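Local coordinates for protein monooxygenase (Agrobacterium tumefaciens, PDB 2I7G) that probably acts as a flavin-dependent monooxygenase of the luciferase-like family, built on a TIM barrel and assembled as a pair of subunits, at residues B[52-57]-B[64-69]; B[330-335]-B[349-354]; B[83-88]-B[95-100]. All coordinates share one frame; numbering follows the deposited sequence.

Contact 1 of 3, residues B[52-57]-B[64-69]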
loop_
_atom_site.group_PDB
_atom_site.type_symbol
_atom_site.label_atom_id
_atom_site.label_comp_id
_atom_site.label_asym_id
_atom_site.label_seq_id
_atom_site.Cartn_x
_atom_site.Cartn_y
_atom_site.Cartn_z
ATOM N N LEU B 52 1.785 5.268 13.746
ATOM C CA LEU B 52 2.179 3.895 14.001
ATOM C C LEU B 52 2.226 3.650 15.500
ATOM O O LEU B 52 1.723 2.637 15.958
ATOM C CB LEU B 52 3.497 3.523 13.302
ATOM C CG LEU B 52 3.360 2.856 11.907
ATOM C CD1 LEU B 52 2.761 1.451 11.988
ATOM C CD2 LEU B 52 2.573 3.722 10.902
ATOM N N GLU B 53 2.801 4.590 16.257
ATOM C CA GLU B 53 2.830 4.465 17.718
ATOM C C GLU B 53 1.409 4.362 18.306
ATOM O O GLU B 53 1.196 3.573 19.227
ATOM C CB GLU B 53 3.585 5.619 18.350
ATOM C CG GLU B 53 5.109 5.569 18.084
ATOM C CD GLU B 53 5.829 6.769 18.713
ATOM O OE1 GLU B 53 5.140 7.615 19.362
ATOM O OE2 GLU B 53 7.086 6.845 18.597
ATOM N N GLU B 54 0.474 5.158 17.784
ATOM C CA GLU B 54 -0.949 5.080 18.194
ATOM C C GLU B 54 -1.474 3.670 17.971
ATOM O O GLU B 54 -2.135 3.126 18.850
ATOM C CB GLU B 54 -1.880 6.030 17.399
ATOM C CG GLU B 54 -1.587 7.520 17.560
ATOM C CD GLU B 54 -2.454 8.392 16.599
ATOM O OE1 GLU B 54 -1.898 9.363 16.032
ATOM O OE2 GLU B 54 -3.674 8.073 16.425
ATOM N N ILE B 55 -1.262 3.142 16.762
ATOM C CA ILE B 55 -1.839 1.823 16.381
ATOM C C ILE B 55 -1.206 0.718 17.224
ATOM O O ILE B 55 -1.905 -0.173 17.732
ATOM C CB ILE B 55 -1.655 1.550 14.860
ATOM C CG1 ILE B 55 -2.406 2.616 14.067
ATOM C CG2 ILE B 55 -2.245 0.176 14.499
ATOM C CD1 ILE B 55 -2.019 2.683 12.550
ATOM N N GLU B 56 0.109 0.773 17.411
ATOM C CA GLU B 56 0.777 -0.241 18.211
ATOM C C GLU B 56 0.278 -0.225 19.665
ATOM O O GLU B 56 0.044 -1.290 20.255
ATOM C CB GLU B 56 2.289 -0.073 18.171
ATOM C CG GLU B 56 2.940 -0.292 16.799
ATOM C CD GLU B 56 4.226 0.507 16.674
ATOM O OE1 GLU B 56 4.732 0.969 17.722
ATOM O OE2 GLU B 56 4.727 0.699 15.543
ATOM N N LEU B 57 0.089 0.973 20.221
ATOM C CA LEU B 57 -0.419 1.078 21.580
ATOM C C LEU B 57 -1.824 0.508 21.670
ATOM O O LEU B 57 -2.110 -0.244 22.592
ATOM C CB LEU B 57 -0.389 2.526 22.087
ATOM C CG LEU B 57 -0.893 2.647 23.543
ATOM C CD1 LEU B 57 -0.044 1.789 24.492
ATOM C CD2 LEU B 57 -0.899 4.125 23.971
ATOM N N ASP B 64 -9.972 -3.270 19.699
ATOM C CA ASP B 64 -10.398 -4.287 18.723
ATOM C C ASP B 64 -10.169 -3.912 17.284
ATOM O O ASP B 64 -9.973 -4.790 16.448
ATOM C CB ASP B 64 -11.877 -4.615 18.932
ATOM C CG ASP B 64 -12.129 -5.208 20.315
ATOM O OD1 ASP B 64 -11.515 -6.262 20.624
ATOM O OD2 ASP B 64 -12.892 -4.598 21.092
ATOM N N VAL B 65 -10.236 -2.611 16.980
ATOM C CA VAL B 65 -10.211 -2.149 15.584
ATOM C C VAL B 65 -9.500 -0.814 15.526
ATOM O O VAL B 65 -9.670 0.018 16.426
ATOM C CB VAL B 65 -11.658 -1.886 15.051
ATOM C CG1 VAL B 65 -11.614 -1.331 13.610
ATOM C CG2 VAL B 65 -12.529 -3.128 15.179
ATOM N N PHE B 66 -8.721 -0.611 14.460
ATOM C CA PHE B 66 -8.188 0.712 14.164
ATOM C C PHE B 66 -8.432 1.037 12.683
ATOM O O PHE B 66 -8.060 0.225 11.785
ATOM C CB PHE B 66 -6.676 0.747 14.504
ATOM C CG PHE B 66 -6.122 2.154 14.757
ATOM C CD1 PHE B 66 -5.688 2.514 16.046
ATOM C CD2 PHE B 66 -6.055 3.082 13.732
ATOM C CE1 PHE B 66 -5.183 3.791 16.315
ATOM C CE2 PHE B 66 -5.562 4.393 13.959
ATOM C CZ PHE B 66 -5.124 4.750 15.275
ATOM N N GLY B 67 -9.044 2.197 12.450
ATOM C CA GLY B 67 -9.353 2.678 11.077
ATOM C C GLY B 67 -8.569 3.896 10.627
ATOM O O GLY B 67 -8.295 4.808 11.434
ATOM N N LEU B 68 -8.232 3.953 9.327
ATOM C CA LEU B 68 -7.547 5.135 8.767
ATOM C C LEU B 68 -8.359 5.589 7.545
ATOM O O LEU B 68 -8.721 4.750 6.673
ATOM C CB LEU B 68 -6.156 4.788 8.267
ATOM C CG LEU B 68 -5.215 4.181 9.291
ATOM C CD1 LEU B 68 -3.869 3.944 8.599
ATOM C CD2 LEU B 68 -4.972 5.145 10.481
ATOM N N GLY B 69 -8.672 6.882 7.514
ATOM C CA GLY B 69 -9.477 7.441 6.423
ATOM C C GLY B 69 -8.643 8.006 5.298
ATOM O O GLY B 69 -7.498 8.431 5.494
#

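Contact 2 of 3, residues B[330-335]-B[349-354]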
loop_
_atom_site.group_PDB
_atom_site.type_symbol
_atom_site.label_atom_id
_atom_site.label_comp_id
_atom_site.label_asym_id
_atom_site.label_seq_id
_atom_site.Cartn_x
_atom_site.Cartn_y
_atom_site.Cartn_z
ATOM N N PHE B 330 -18.148 0.094 18.070
ATOM C CA PHE B 330 -18.066 1.510 18.460
ATOM C C PHE B 330 -16.691 1.997 18.062
ATOM O O PHE B 330 -15.690 1.450 18.552
ATOM C CB PHE B 330 -18.281 1.677 19.982
ATOM C CG PHE B 330 -18.051 3.064 20.483
ATOM C CD1 PHE B 330 -19.093 4.007 20.447
ATOM C CD2 PHE B 330 -16.792 3.453 20.986
ATOM C CE1 PHE B 330 -18.899 5.320 20.880
ATOM C CE2 PHE B 330 -16.600 4.766 21.486
ATOM C CZ PHE B 330 -17.651 5.706 21.407
ATOM N N LEU B 331 -16.608 3.023 17.204
ATOM C CA LEU B 331 -15.339 3.568 16.752
ATOM C C LEU B 331 -15.212 5.048 17.136
ATOM O O LEU B 331 -16.090 5.855 16.829
ATOM C CB LEU B 331 -15.193 3.455 15.222
ATOM C CG LEU B 331 -15.057 2.081 14.574
ATOM C CD1 LEU B 331 -14.612 2.323 13.085
ATOM C CD2 LEU B 331 -14.047 1.171 15.345
ATOM N N LEU B 332 -14.104 5.385 17.786
ATOM C CA LEU B 332 -13.930 6.728 18.344
ATOM C C LEU B 332 -12.808 7.446 17.593
ATOM O O LEU B 332 -11.699 6.875 17.472
ATOM C CB LEU B 332 -13.545 6.542 19.823
ATOM C CG LEU B 332 -13.316 7.839 20.589
ATOM C CD1 LEU B 332 -14.579 8.743 20.606
ATOM C CD2 LEU B 332 -12.745 7.554 22.071
ATOM N N GLN B 333 -13.050 8.683 17.153
ATOM C CA GLN B 333 -12.005 9.502 16.512
ATOM C C GLN B 333 -11.602 10.604 17.500
ATOM O O GLN B 333 -12.392 11.523 17.772
ATOM C CB GLN B 333 -12.496 10.087 15.180
ATOM C CG GLN B 333 -11.461 11.020 14.538
ATOM C CD GLN B 333 -11.867 11.509 13.146
ATOM O OE1 GLN B 333 -12.220 10.719 12.263
ATOM N NE2 GLN B 333 -11.745 12.765 12.932
HETATM N N MSE B 334 -10.405 10.462 18.071
HETATM C CA MSE B 334 -9.834 11.439 19.020
HETATM C C MSE B 334 -8.749 12.277 18.343
HETATM O O MSE B 334 -8.659 13.504 18.532
HETATM C CB MSE B 334 -9.192 10.712 20.219
HETATM C CG MSE B 334 -10.092 9.725 20.937
HETATM SE SE MSE B 334 -9.276 8.989 22.584
HETATM C CE MSE B 334 -7.789 8.056 21.801
ATOM N N ALA B 335 -7.891 11.601 17.573
ATOM C CA ALA B 335 -6.689 12.264 17.009
ATOM C C ALA B 335 -7.177 13.130 15.839
ATOM O O ALA B 335 -7.344 12.636 14.698
ATOM C CB ALA B 335 -5.676 11.224 16.554
ATOM N N GLU B 349 -4.311 4.770 25.921
ATOM C CA GLU B 349 -4.070 3.968 27.119
ATOM C C GLU B 349 -5.316 3.879 28.002
ATOM O O GLU B 349 -5.732 2.782 28.377
ATOM C CB GLU B 349 -2.877 4.504 27.922
ATOM C CG GLU B 349 -2.731 3.805 29.275
ATOM C CD GLU B 349 -1.326 3.266 29.556
ATOM O OE1 GLU B 349 -0.746 2.569 28.684
ATOM O OE2 GLU B 349 -0.824 3.498 30.676
ATOM N N LEU B 350 -5.916 5.026 28.317
ATOM C CA LEU B 350 -7.145 5.043 29.146
ATOM C C LEU B 350 -8.310 4.319 28.478
ATOM O O LEU B 350 -9.090 3.611 29.140
ATOM C CB LEU B 350 -7.529 6.475 29.511
ATOM C CG LEU B 350 -6.567 7.161 30.489
ATOM C CD1 LEU B 350 -6.970 8.627 30.552
ATOM C CD2 LEU B 350 -6.558 6.499 31.904
ATOM N N TYR B 351 -8.432 4.500 27.163
ATOM C CA TYR B 351 -9.462 3.807 26.375
ATOM C C TYR B 351 -9.334 2.266 26.532
ATOM O O TYR B 351 -10.310 1.581 26.903
ATOM C CB TYR B 351 -9.349 4.271 24.913
ATOM C CG TYR B 351 -10.478 3.879 23.985
ATOM C CD1 TYR B 351 -11.706 3.387 24.472
ATOM C CD2 TYR B 351 -10.307 4.005 22.595
ATOM C CE1 TYR B 351 -12.751 3.030 23.569
ATOM C CE2 TYR B 351 -11.351 3.677 21.695
ATOM C CZ TYR B 351 -12.550 3.190 22.187
ATOM O OH TYR B 351 -13.561 2.877 21.305
ATOM N N GLY B 352 -8.139 1.721 26.302
ATOM C CA GLY B 352 -7.957 0.259 26.354
ATOM C C GLY B 352 -7.969 -0.296 27.763
ATOM O O GLY B 352 -8.491 -1.399 28.001
ATOM N N THR B 353 -7.431 0.452 28.722
ATOM C CA THR B 353 -7.235 -0.112 30.058
ATOM C C THR B 353 -8.363 0.186 31.050
ATOM O O THR B 353 -8.520 -0.553 32.039
ATOM C CB THR B 353 -5.869 0.275 30.679
ATOM O OG1 THR B 353 -5.876 1.679 31.002
ATOM C CG2 THR B 353 -4.738 -0.059 29.694
ATOM N N LYS B 354 -9.131 1.258 30.818
ATOM C CA LYS B 354 -10.210 1.626 31.742
ATOM C C LYS B 354 -11.577 1.568 31.093
ATOM O O LYS B 354 -12.500 0.922 31.641
ATOM C CB LYS B 354 -9.995 3.005 32.385
ATOM C CG LYS B 354 -8.609 3.271 32.980
ATOM C CD LYS B 354 -8.222 2.301 34.101
ATOM C CE LYS B 354 -6.681 2.196 34.188
ATOM N NZ LYS B 354 -6.217 1.341 35.335
#

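Contact 3 of 3, residues B[83-88]-B[95-100]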
loop_
_atom_site.group_PDB
_atom_site.type_symbol
_atom_site.label_atom_id
_atom_site.label_comp_id
_atom_site.label_asym_id
_atom_site.label_seq_id
_atom_site.Cartn_x
_atom_site.Cartn_y
_atom_site.Cartn_z
ATOM N N THR B 83 -1.779 1.410 2.273
ATOM C CA THR B 83 -0.308 1.481 2.342
ATOM C C THR B 83 0.147 1.604 3.818
ATOM O O THR B 83 1.037 0.892 4.284
ATOM C CB THR B 83 0.259 2.629 1.449
ATOM O OG1 THR B 83 -0.283 2.512 0.104
ATOM C CG2 THR B 83 1.798 2.566 1.411
ATOM N N VAL B 84 -0.488 2.523 4.553
ATOM C CA VAL B 84 -0.189 2.674 5.957
ATOM C C VAL B 84 -0.599 1.432 6.810
ATOM O O VAL B 84 0.168 1.034 7.725
ATOM C CB VAL B 84 -0.772 4.022 6.524
ATOM C CG1 VAL B 84 -0.335 4.156 7.966
ATOM C CG2 VAL B 84 -0.254 5.235 5.700
ATOM N N LEU B 85 -1.738 0.813 6.493
ATOM C CA LEU B 85 -2.239 -0.364 7.246
ATOM C C LEU B 85 -1.269 -1.530 7.062
ATOM O O LEU B 85 -1.134 -2.366 7.947
ATOM C CB LEU B 85 -3.672 -0.760 6.839
ATOM C CG LEU B 85 -4.741 0.313 7.212
ATOM C CD1 LEU B 85 -6.076 -0.040 6.594
ATOM C CD2 LEU B 85 -4.829 0.532 8.790
ATOM N N ALA B 86 -0.625 -1.607 5.898
ATOM C CA ALA B 86 0.443 -2.629 5.690
ATOM C C ALA B 86 1.543 -2.516 6.729
ATOM O O ALA B 86 2.038 -3.526 7.267
ATOM C CB ALA B 86 1.039 -2.532 4.280
ATOM N N ALA B 87 1.981 -1.276 6.972
ATOM C CA ALA B 87 2.999 -1.053 8.003
ATOM C C ALA B 87 2.446 -1.427 9.403
ATOM O O ALA B 87 3.134 -2.044 10.224
ATOM C CB ALA B 87 3.459 0.383 7.949
ATOM N N ALA B 88 1.221 -1.017 9.681
ATOM C CA ALA B 88 0.569 -1.345 10.966
ATOM C C ALA B 88 0.508 -2.874 11.120
ATOM O O ALA B 88 0.730 -3.382 12.216
ATOM C CB ALA B 88 -0.858 -0.776 11.004
ATOM N N ILE B 95 -5.166 -6.394 16.813
ATOM C CA ILE B 95 -6.124 -5.379 16.363
ATOM C C ILE B 95 -6.520 -5.545 14.888
ATOM O O ILE B 95 -5.680 -5.860 14.040
ATOM C CB ILE B 95 -5.570 -3.964 16.663
ATOM C CG1 ILE B 95 -6.684 -2.904 16.662
ATOM C CG2 ILE B 95 -4.399 -3.622 15.759
ATOM C CD1 ILE B 95 -6.272 -1.672 17.478
ATOM N N ARG B 96 -7.802 -5.367 14.594
ATOM C CA ARG B 96 -8.219 -5.391 13.219
ATOM C C ARG B 96 -7.913 -4.066 12.546
ATOM O O ARG B 96 -7.907 -3.006 13.191
ATOM C CB ARG B 96 -9.662 -5.834 13.096
ATOM C CG ARG B 96 -9.771 -7.297 13.635
ATOM C CD ARG B 96 -11.057 -7.982 13.375
ATOM N NE ARG B 96 -11.391 -8.001 11.965
ATOM C CZ ARG B 96 -11.099 -9.007 11.142
ATOM N NH1 ARG B 96 -10.440 -10.094 11.572
ATOM N NH2 ARG B 96 -11.457 -8.908 9.880
ATOM N N LEU B 97 -7.652 -4.126 11.254
ATOM C CA LEU B 97 -7.082 -2.967 10.535
ATOM C C LEU B 97 -7.984 -2.609 9.349
ATOM O O LEU B 97 -8.129 -3.421 8.392
ATOM C CB LEU B 97 -5.675 -3.330 10.016
ATOM C CG LEU B 97 -4.631 -3.592 11.147
ATOM C CD1 LEU B 97 -3.384 -4.230 10.513
ATOM C CD2 LEU B 97 -4.296 -2.314 11.932
ATOM N N THR B 98 -8.581 -1.427 9.389
ATOM C CA THR B 98 -9.616 -1.097 8.361
ATOM C C THR B 98 -9.368 0.285 7.760
ATOM O O THR B 98 -8.818 1.177 8.419
ATOM C CB THR B 98 -11.080 -1.175 8.924
ATOM O OG1 THR B 98 -12.050 -0.910 7.900
ATOM C CG2 THR B 98 -11.304 -0.179 10.086
ATOM N N SER B 99 -9.793 0.470 6.519
ATOM C CA SER B 99 -9.996 1.865 6.065
ATOM C C SER B 99 -11.245 2.451 6.793
ATOM O O SER B 99 -12.096 1.704 7.278
ATOM C CB SER B 99 -10.160 1.936 4.550
ATOM O OG SER B 99 -11.199 1.081 4.102
ATOM N N ALA B 100 -11.345 3.773 6.845
ATOM C CA ALA B 100 -12.469 4.453 7.523
ATOM C C ALA B 100 -12.497 5.922 7.054
ATOM O O ALA B 100 -12.317 6.819 7.867
ATOM C CB ALA B 100 -12.277 4.348 9.099
#

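Contact 1 of 3, residues B[52-57]-B[64-69]
I55 lies squarely over one face of the F66 ring. Its CG1 is 3.5 Å from the centroid of that ring and only 5° off the ring normal, so the methylene hydrogens meet the pi cloud in a CH-pi contact. The isoleucine and phenylalanine chains lie roughly perpendicular. I55 reaches the ring because its CG1 branch is anti to the carbonyl carbon (chi1 -62°). The terminal CD1 of I55 also approaches L68 CD2, more loosely, at 4.4 Å. E54 comes to the rim instead: its extended chain brings OE2 to 3.8 Å from F66 CZ, close to the ring plane, with carboxylate and ring turned 53° apart. The other carboxylate oxygen, OE1, is in a salt bridge with R47, about two turns earlier in the same helix. Here helix 40-60 runs back antiparallel to strand 65-68, the return leg of the beta-alpha-beta unit that begins with strand 23-28. A flat phenyl suits this layer, offering its face to a branched aliphatic and its weakly positive C-H rim to a carboxylate. The contact is therefore mainly dispersive, with probably a small electrostatic contribution at the edge, and R47 probably offsets the charge of the buried glutamate.

Contact 2 of 3, residues B[330-335]-B[349-354]
Y351 swings its ring from the helix toward the strand because CG stands anti to the backbone N (chi1 -169°), and F330 and L332 leave the strand with the same trans first torsion (173° for F330). The phenol oxygen thus arrives at the rim of the phenylalanine: Y351 OH is 3.3 Å from F330 CD2, near the plane of that ring, so the oxygen faces the C-H edge and not the pi cloud. L332 lies over one face of the tyrosine near its rim, CD2 standing 4.1 Å above the ring plane, while L332 CB lies 4.0 Å from Y351 OH. The leucine and tyrosine chains overlap head to tail, which brings aliphatic carbons alongside the aromatic ring. Tyrosine suits this place because its long ring spans the gap to the sheet and its hydroxyl still finds a polar partner inside: OH hydrogen-bonds to the backbone O of G25. Strand 329-333 lies between strands 23-28 and 252-260 of the barrel, and helix 341-363 packs outside them. The Y351 side chain also touches L24 and L26 on one neighbouring strand and I260 on the other, while F330 packs on I318 of helix 311-325.

Contact 3 of 3, residues B[83-88]-B[95-100]
The helical segment 83-88 and strand 96-99 run almost exactly antiparallel, at 172° between their directions, with axes 8.9 Å apart at closest approach. L85 and L97 have the nearest CA atoms, 6.4 Å apart, and both direct their CB atoms toward the other segment. This is the return from helix to strand in the beta-alpha-beta unit formed by strand 65-68, helix 81-89 and strand 96-99, a repeating element of a TIM barrel. The two leucines have nearly the same shape, each with CG anti to its carbonyl carbon (chi1 -66° in L85, -65° in L97). As they come from facing backbones, they interleave, each extending alongside the other toward the opposite backbone. L85 CD2 passes the base of the L97 side chain, 4.1 Å from L97 CB, while L85 CD1 settles against the strand backbone itself, 3.5 Å from T98 C. In return, L97 sends its two methyls to the helix: CD1 lies 3.9 Å from the backbone O of L85, and CD2 meets A88 CB at 3.9 Å. Alanine fits at 88, since its single methyl lets CD2 of L97 come close to the helix. T98 points its CB away from the helix, and its OG1 donates to S99 O at 2.7 Å, in the carbonyl plane on a lone pair. On its outer side the helix also meets the second subunit, where A86 packs on T83 of that chain and T83 on its A86. Between helix and strand the chemistry is apolar: aliphatic carbons pack on one another and on peptide atoms. Cohesion therefore depends on shape and exclusion of water, while the strand's peptide groups hydrogen-bond laterally to F66 and E128 in the adjoining strands.

How the contacts relate
All three contacts are buried and fasten a helix to the same parallel barrel sheet. Contacts 1 and 3, with centres 7 Å apart, belong to successive beta-alpha-beta units: strands 65-68 and 96-99 are neighbours, probably joined by F66 N to R96 O, and L68 CD1 packs on L85 CD2. Contact 2 adjoins contact 1 through V65 with L331 and E54 with A335, but does not touch contact 3, about 17 Å away between centres. Contact 3 joins aliphatic side chains to one another and to backbone atoms, without aromatic rings; contacts 1 and 2 bring oxygen atoms to ring edges. The second subunit packs on the helix of contact 3 and reaches L52 of contact 1, but does not touch contact 2.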